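Local coordinates for putative nisin-resistance protein (Streptococcus agalactiae 515, PDB 4Y68), which probably cleaves the lantibiotic nisin as a serine peptidase of family S41, so giving the bacterium resistance to it, at residues T250-T255 with Y283-I288; V216-I220 with P241-S245. One frame throughout, in Å; residues are numbered along the deposited sequence.

Interaction 1. Residues T250-T255 with Y283-I288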
ATOM      1  N   THR A 250      11.661   5.962   4.210  1.00 22.73           N
ATOM      2  CA  THR A 250      10.205   5.888   4.310  1.00 24.89           C
ATOM      3  C   THR A 250       9.712   5.404   5.686  1.00 23.92           C
ATOM      4  O   THR A 250      10.505   5.130   6.580  1.00 24.46           O
ATOM      5  CB  THR A 250       9.678   4.981   3.219  1.00 24.89           C
ATOM      6  OG1 THR A 250      10.230   3.680   3.394  1.00 23.40           O
ATOM      7  CG2 THR A 250      10.155   5.502   1.876  1.00 22.56           C
ATOM      8  N   ALA A 251       8.401   5.269   5.856  1.00 26.13           N
ATOM      9  CA  ALA A 251       7.833   5.072   7.192  1.00 24.64           C
ATOM     10  C   ALA A 251       8.118   3.687   7.742  1.00 26.26           C
ATOM     11  O   ALA A 251       8.107   3.492   8.949  1.00 27.59           O
ATOM     12  CB  ALA A 251       6.325   5.329   7.179  1.00 22.97           C
ATOM     13  N   GLY A 252       8.362   2.723   6.866  1.00 23.82           N
ATOM     14  CA  GLY A 252       8.670   1.373   7.311  1.00 21.10           C
ATOM     15  C   GLY A 252       7.444   0.503   7.501  1.00 23.70           C
ATOM     16  O   GLY A 252       7.316  -0.176   8.520  1.00 22.76           O
ATOM     17  N   TYR A 253       6.537   0.511   6.520  1.00 22.67           N
ATOM     18  CA  TYR A 253       5.352  -0.356   6.570  1.00 19.61           C
ATOM     19  C   TYR A 253       5.407  -1.274   5.362  1.00 23.93           C
ATOM     20  O   TYR A 253       4.403  -1.517   4.667  1.00 23.36           O
ATOM     21  CB  TYR A 253       4.055   0.471   6.636  1.00 20.13           C
ATOM     22  CG  TYR A 253       3.878   1.139   7.996  1.00 21.17           C
ATOM     23  CD1 TYR A 253       3.087   0.567   8.976  1.00 22.80           C
ATOM     24  CD2 TYR A 253       4.537   2.316   8.302  1.00 28.55           C
ATOM     25  CE1 TYR A 253       2.944   1.150  10.219  1.00 26.90           C
ATOM     26  CE2 TYR A 253       4.418   2.910   9.550  1.00 27.60           C
ATOM     27  CZ  TYR A 253       3.613   2.323  10.502  1.00 32.13           C
ATOM     28  OH  TYR A 253       3.472   2.915  11.736  1.00 35.54           O
ATOM     29  N   THR A 254       6.613  -1.776   5.117  1.00 20.11           N
ATOM     30  CA  THR A 254       6.859  -2.653   3.998  1.00 19.11           C
ATOM     31  C   THR A 254       6.454  -4.068   4.405  1.00 23.17           C
ATOM     32  O   THR A 254       7.293  -4.923   4.673  1.00 22.80           O
ATOM     33  CB  THR A 254       8.340  -2.595   3.533  1.00 20.60           C
ATOM     34  OG1 THR A 254       9.210  -2.536   4.677  1.00 21.78           O
ATOM     35  CG2 THR A 254       8.579  -1.334   2.683  1.00 21.44           C
ATOM     36  N   THR A 255       5.144  -4.289   4.480  1.00 21.90           N
ATOM     37  CA  THR A 255       4.599  -5.635   4.523  1.00 21.87           C
ATOM     38  C   THR A 255       3.297  -5.654   3.751  1.00 21.71           C
ATOM     39  O   THR A 255       2.588  -4.642   3.669  1.00 20.73           O
ATOM     40  CB  THR A 255       4.364  -6.148   5.963  1.00 20.12           C
ATOM     41  OG1 THR A 255       3.721  -5.130   6.750  1.00 24.64           O
ATOM     42  CG2 THR A 255       5.690  -6.532   6.607  1.00 21.98           C
ATOM     43  N   TYR A 283      12.402  -6.851   3.165  1.00 21.61           N
ATOM     44  CA  TYR A 283      11.788  -5.798   3.969  1.00 25.44           C
ATOM     45  C   TYR A 283      10.771  -6.440   4.880  1.00 24.62           C
ATOM     46  O   TYR A 283      10.042  -7.344   4.467  1.00 26.16           O
ATOM     47  CB  TYR A 283      11.123  -4.713   3.087  1.00 23.77           C
ATOM     48  CG  TYR A 283      12.066  -4.106   2.050  1.00 23.60           C
ATOM     49  CD1 TYR A 283      12.715  -2.903   2.285  1.00 22.17           C
ATOM     50  CD2 TYR A 283      12.340  -4.770   0.877  1.00 23.49           C
ATOM     51  CE1 TYR A 283      13.587  -2.380   1.367  1.00 22.79           C
ATOM     52  CE2 TYR A 283      13.195  -4.252  -0.048  1.00 24.56           C
ATOM     53  CZ  TYR A 283      13.815  -3.058   0.198  1.00 26.01           C
ATOM     54  OH  TYR A 283      14.667  -2.545  -0.748  1.00 31.98           O
ATOM     55  N   GLU A 284      10.725  -5.985   6.124  1.00 25.48           N
ATOM     56  CA  GLU A 284       9.709  -6.444   7.054  1.00 24.00           C
ATOM     57  C   GLU A 284       9.345  -5.288   7.968  1.00 22.47           C
ATOM     58  O   GLU A 284       9.800  -5.219   9.098  1.00 26.71           O
ATOM     59  CB  GLU A 284      10.202  -7.653   7.850  1.00 22.58           C
ATOM     60  CG  GLU A 284       9.124  -8.357   8.642  1.00 23.22           C
ATOM     61  CD  GLU A 284       9.623  -9.626   9.334  1.00 29.98           C
ATOM     62  OE1 GLU A 284      10.693 -10.155   8.954  1.00 31.55           O
ATOM     63  OE2 GLU A 284       8.937 -10.099  10.266  1.00 29.85           O
ATOM     64  N   ASN A 285       8.526  -4.376   7.461  1.00 22.26           N
ATOM     65  CA  ASN A 285       8.178  -3.175   8.199  1.00 22.19           C
ATOM     66  C   ASN A 285       9.458  -2.430   8.499  1.00 22.83           C
ATOM     67  O   ASN A 285       9.709  -1.995   9.623  1.00 26.94           O
ATOM     68  CB  ASN A 285       7.398  -3.522   9.465  1.00 22.23           C
ATOM     69  CG  ASN A 285       5.979  -3.980   9.146  1.00 25.84           C
ATOM     70  OD1 ASN A 285       5.425  -3.606   8.110  1.00 21.74           O
ATOM     71  ND2 ASN A 285       5.390  -4.787  10.025  1.00 20.24           N
ATOM     72  N   THR A 286      10.276  -2.317   7.464  1.00 21.36           N
ATOM     73  CA  THR A 286      11.544  -1.621   7.543  1.00 25.12           C
ATOM     74  C   THR A 286      11.608  -0.499   6.502  1.00 26.14           C
ATOM     75  O   THR A 286      11.183  -0.667   5.350  1.00 25.43           O
ATOM     76  CB  THR A 286      12.718  -2.575   7.322  1.00 26.79           C
ATOM     77  OG1 THR A 286      12.687  -3.039   5.983  1.00 29.31           O
ATOM     78  CG2 THR A 286      12.612  -3.774   8.240  1.00 31.21           C
ATOM     79  N   PRO A 287      12.147   0.654   6.910  1.00 25.56           N
ATOM     80  CA  PRO A 287      12.184   1.817   6.025  1.00 26.09           C
ATOM     81  C   PRO A 287      13.001   1.570   4.754  1.00 27.00           C
ATOM     82  O   PRO A 287      13.953   0.796   4.744  1.00 26.88           O
ATOM     83  CB  PRO A 287      12.827   2.899   6.909  1.00 27.13           C
ATOM     84  CG  PRO A 287      12.440   2.504   8.313  1.00 25.03           C
ATOM     85  CD  PRO A 287      12.538   0.993   8.291  1.00 28.74           C
ATOM     86  N   ILE A 288      12.612   2.233   3.677  1.00 25.52           N
ATOM     87  CA  ILE A 288      13.373   2.168   2.449  1.00 25.74           C
ATOM     88  C   ILE A 288      14.294   3.391   2.359  1.00 26.64           C
ATOM     89  O   ILE A 288      13.848   4.531   2.465  1.00 27.54           O
ATOM     90  CB  ILE A 288      12.440   2.087   1.236  1.00 22.75           C
ATOM     91  CG1 ILE A 288      11.469   0.910   1.406  1.00 23.17           C
ATOM     92  CG2 ILE A 288      13.255   1.931  -0.055  1.00 21.89           C
ATOM     93  CD1 ILE A 288      10.301   0.947   0.418  1.00 19.45           C
TER
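Thr254 and Asn285 bury much of the surface where two loops, each running between the antiparallel sheet and the mixed sheet, pack together without strand pairing. Thr254 is the centre of an inverse gamma turn, closed by a weak bond from Thr255 N to Tyr253 O. Such a contact illustrates how irregular chain can be fixed by single hydroxyls and carbonyls in place of a repeating backbone pattern. With its OG1 lodged between backbone N and carbonyl carbon (chi1 40°), Thr254 gives a hydrogen bond to Thr286 O, 2.8 Å away. Its methyl CG2 instead lies beside the backbone N and meets the end of the Ile288 side chain, CD1, at 3.6 Å. The carbonyl of the same threonine takes the N-H of Asn285 in a nearly straight bond (177°), although the nitrogen sits above the carbonyl plane rather than on a lone pair.

The end of the Asn285 side chain comes back to the other loop, although its CB points away from it. Thr255 OG1 reaches its OD1 at 2.7 Å, the two side chains crossing at about a right angle, and the Thr255 methyl also rests against the amide. His90 ND1 is a second hydrogen-bond partner of that hydroxyl.

At the other end Thr250 grips Ile288 twice: Thr250 N donates to Ile288 O at 3.1 Å, and Thr250 OG1 accepts from Ile288 N at 2.8 Å. Glu231 of helix 229-235 also bonds this hydroxyl as well as the backbone N of Gly252 and Tyr253, tying the loop to the helix. Beside this pair, CB of the Pro287 ring comes 3.2 Å from Thr250 O. Between the two ends, Gly252 O and Asn285 O, both acceptors, come within 3.2 Å of each other, and Lys89 NZ bonds to the first and weakly to the second.

Interaction 2. Residues V216-I220 with P241-S245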
ATOM      1  N   VAL A 216      12.406   7.416 -19.745  1.00 31.64           N
ATOM      2  CA  VAL A 216      13.145   8.628 -19.463  1.00 31.57           C
ATOM      3  C   VAL A 216      13.768   8.477 -18.093  1.00 32.88           C
ATOM      4  O   VAL A 216      13.314   7.668 -17.292  1.00 33.19           O
ATOM      5  CB  VAL A 216      12.238   9.877 -19.457  1.00 35.28           C
ATOM      6  CG1 VAL A 216      11.616  10.115 -20.814  1.00 35.55           C
ATOM      7  CG2 VAL A 216      11.152   9.714 -18.406  1.00 33.78           C
ATOM      8  N   PRO A 217      14.797   9.266 -17.804  1.00 30.52           N
ATOM      9  CA  PRO A 217      15.278   9.338 -16.424  1.00 33.45           C
ATOM     10  C   PRO A 217      14.132   9.672 -15.488  1.00 31.83           C
ATOM     11  O   PRO A 217      13.325  10.552 -15.795  1.00 31.52           O
ATOM     12  CB  PRO A 217      16.296  10.475 -16.453  1.00 34.22           C
ATOM     13  CG  PRO A 217      16.713  10.560 -17.905  1.00 38.36           C
ATOM     14  CD  PRO A 217      15.503  10.190 -18.700  1.00 33.90           C
ATOM     15  N   ILE A 218      14.056   8.968 -14.369  1.00 33.43           N
ATOM     16  CA  ILE A 218      12.999   9.196 -13.405  1.00 28.28           C
ATOM     17  C   ILE A 218      13.611   9.429 -12.034  1.00 31.75           C
ATOM     18  O   ILE A 218      14.395   8.604 -11.545  1.00 28.84           O
ATOM     19  CB  ILE A 218      12.023   8.016 -13.340  1.00 31.10           C
ATOM     20  CG1 ILE A 218      11.201   7.913 -14.628  1.00 27.36           C
ATOM     21  CG2 ILE A 218      11.096   8.150 -12.125  1.00 31.11           C
ATOM     22  CD1 ILE A 218      10.427   6.613 -14.758  1.00 24.38           C
ATOM     23  N   ALA A 219      13.258  10.554 -11.414  1.00 25.73           N
ATOM     24  CA  ALA A 219      13.637  10.789 -10.030  1.00 27.21           C
ATOM     25  C   ALA A 219      12.426  10.587  -9.118  1.00 27.84           C
ATOM     26  O   ALA A 219      11.351  11.127  -9.365  1.00 26.87           O
ATOM     27  CB  ALA A 219      14.213  12.178  -9.860  1.00 28.22           C
ATOM     28  N   ILE A 220      12.603   9.803  -8.069  1.00 22.95           N
ATOM     29  CA  ILE A 220      11.516   9.534  -7.143  1.00 27.50           C
ATOM     30  C   ILE A 220      11.788  10.137  -5.778  1.00 24.26           C
ATOM     31  O   ILE A 220      12.835   9.899  -5.197  1.00 24.00           O
ATOM     32  CB  ILE A 220      11.279   8.023  -6.956  1.00 24.04           C
ATOM     33  CG1 ILE A 220      10.990   7.347  -8.289  1.00 26.89           C
ATOM     34  CG2 ILE A 220      10.106   7.791  -6.049  1.00 26.53           C
ATOM     35  CD1 ILE A 220      10.744   5.890  -8.140  1.00 20.17           C
ATOM     36  N   PRO A 241      17.186   0.896 -14.200  1.00 32.00           N
ATOM     37  CA  PRO A 241      18.450   1.618 -14.435  1.00 30.87           C
ATOM     38  C   PRO A 241      18.260   3.103 -14.719  1.00 29.08           C
ATOM     39  O   PRO A 241      19.187   3.884 -14.536  1.00 30.43           O
ATOM     40  CB  PRO A 241      19.048   0.900 -15.648  1.00 24.93           C
ATOM     41  CG  PRO A 241      17.841   0.376 -16.382  1.00 32.81           C
ATOM     42  CD  PRO A 241      16.868  -0.040 -15.293  1.00 30.78           C
ATOM     43  N   ASN A 242      17.065   3.493 -15.141  1.00 33.70           N
ATOM     44  CA  ASN A 242      16.792   4.890 -15.437  1.00 31.22           C
ATOM     45  C   ASN A 242      16.287   5.672 -14.221  1.00 35.28           C
ATOM     46  O   ASN A 242      16.013   6.880 -14.306  1.00 28.89           O
ATOM     47  CB  ASN A 242      15.773   4.988 -16.575  1.00 30.05           C
ATOM     48  CG  ASN A 242      14.480   4.231 -16.278  1.00 32.79           C
ATOM     49  OD1 ASN A 242      14.497   3.046 -15.930  1.00 32.53           O
ATOM     50  ND2 ASN A 242      13.347   4.913 -16.435  1.00 29.46           N
ATOM     51  N   VAL A 243      16.154   4.974 -13.091  1.00 32.76           N
ATOM     52  CA  VAL A 243      15.493   5.526 -11.915  1.00 27.77           C
ATOM     53  C   VAL A 243      16.485   5.789 -10.803  1.00 27.92           C
ATOM     54  O   VAL A 243      17.439   5.047 -10.646  1.00 28.52           O
ATOM     55  CB  VAL A 243      14.394   4.580 -11.384  1.00 33.10           C
ATOM     56  CG1 VAL A 243      13.811   5.125 -10.083  1.00 28.62           C
ATOM     57  CG2 VAL A 243      13.313   4.365 -12.444  1.00 28.30           C
ATOM     58  N   LYS A 244      16.266   6.867 -10.053  1.00 27.53           N
ATOM     59  CA  LYS A 244      17.057   7.172  -8.859  1.00 27.76           C
ATOM     60  C   LYS A 244      16.178   7.898  -7.831  1.00 25.81           C
ATOM     61  O   LYS A 244      15.308   8.681  -8.198  1.00 26.68           O
ATOM     62  CB  LYS A 244      18.284   8.027  -9.222  1.00 25.89           C
ATOM     63  CG  LYS A 244      19.215   8.290  -8.046  1.00 28.73           C
ATOM     64  CD  LYS A 244      20.443   9.117  -8.442  1.00 35.58           C
ATOM     65  CE  LYS A 244      21.410   9.262  -7.274  1.00 26.70           C
ATOM     66  NZ  LYS A 244      22.539  10.148  -7.640  1.00 33.53           N
ATOM     67  N   SER A 245      16.403   7.659  -6.547  1.00 27.18           N
ATOM     68  CA  SER A 245      15.508   8.213  -5.543  1.00 25.67           C
ATOM     69  C   SER A 245      16.222   9.158  -4.592  1.00 27.59           C
ATOM     70  O   SER A 245      17.400   8.950  -4.299  1.00 27.98           O
ATOM     71  CB  SER A 245      14.851   7.083  -4.750  1.00 24.06           C
ATOM     72  OG  SER A 245      15.836   6.393  -3.998  1.00 28.59           O
TER
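Ile218 and Val243 face each other as neighbours in two parallel strands, 218-222 and 243-247, whose short segments cross at -24°. The backbone bonds follow the parallel pattern: Ile218 N to Asn242 O, then Lys244 N to Ile218 O, then Ile220 N to Lys244 O at 2.9 Å. Each of these carbonyls is also approached by a CA-H from the facing segment. On the side of the sheet carrying Ile218, Ile220, Val243 and Ser245, one Val243 methyl, CG1, meets Ile220 CD1 at 3.7 Å, and the other, CG2, lies 4.0 Å from Ile218 CB.

Asn242 begins the pairing and shows how a side chain can prolong it. By register its own backbone N would be the partner of Val216 O, but the amide does the work. The fold of its chain, CG between backbone N and carbonyl carbon (chi1 56°), brings ND2 to Val216 O at 2.9 Å, with the bond almost straight (176°) and lying in the amide plane. The Asn242 and Ile218 side chains lie side by side, pointing the same way, with ND2 3.8 Å from Ile218 CD1.

Outside this shell, Ser245 OG is held by the backbone N of Asp291. Helix 297-308 covers the face bearing Ala219 and Lys244, while Ile220 packs on Phe237 on the other face. The pair forms the strands of a beta-alpha-beta unit around helix 229-235, flanked in the mixed sheet by strands 152-156 and 292-293.

In the fold
Interaction 2 closes along the chain before interaction 1 opens; their centres lie about 21 Å apart and their nearest atoms about 6 Å apart, so the two do not touch. Both are partly buried, but interaction 1 sits nearer the centre of the chain, about 11 Å away against about 21 Å. Helix 229-235 connects them: it joins the two strands of interaction 2, and its Glu231 and Phe234 meet the loops of interaction 1. Strand 243-247 likewise leads into loop 250-255. Each contact uses one asparagine amide, as donor in 216-220/241-245 and as acceptor in 250-255/283-288. Regular backbone bonds dominate within the sheet, whereas threonine hydroxyls enter three of the five bonds between the loops.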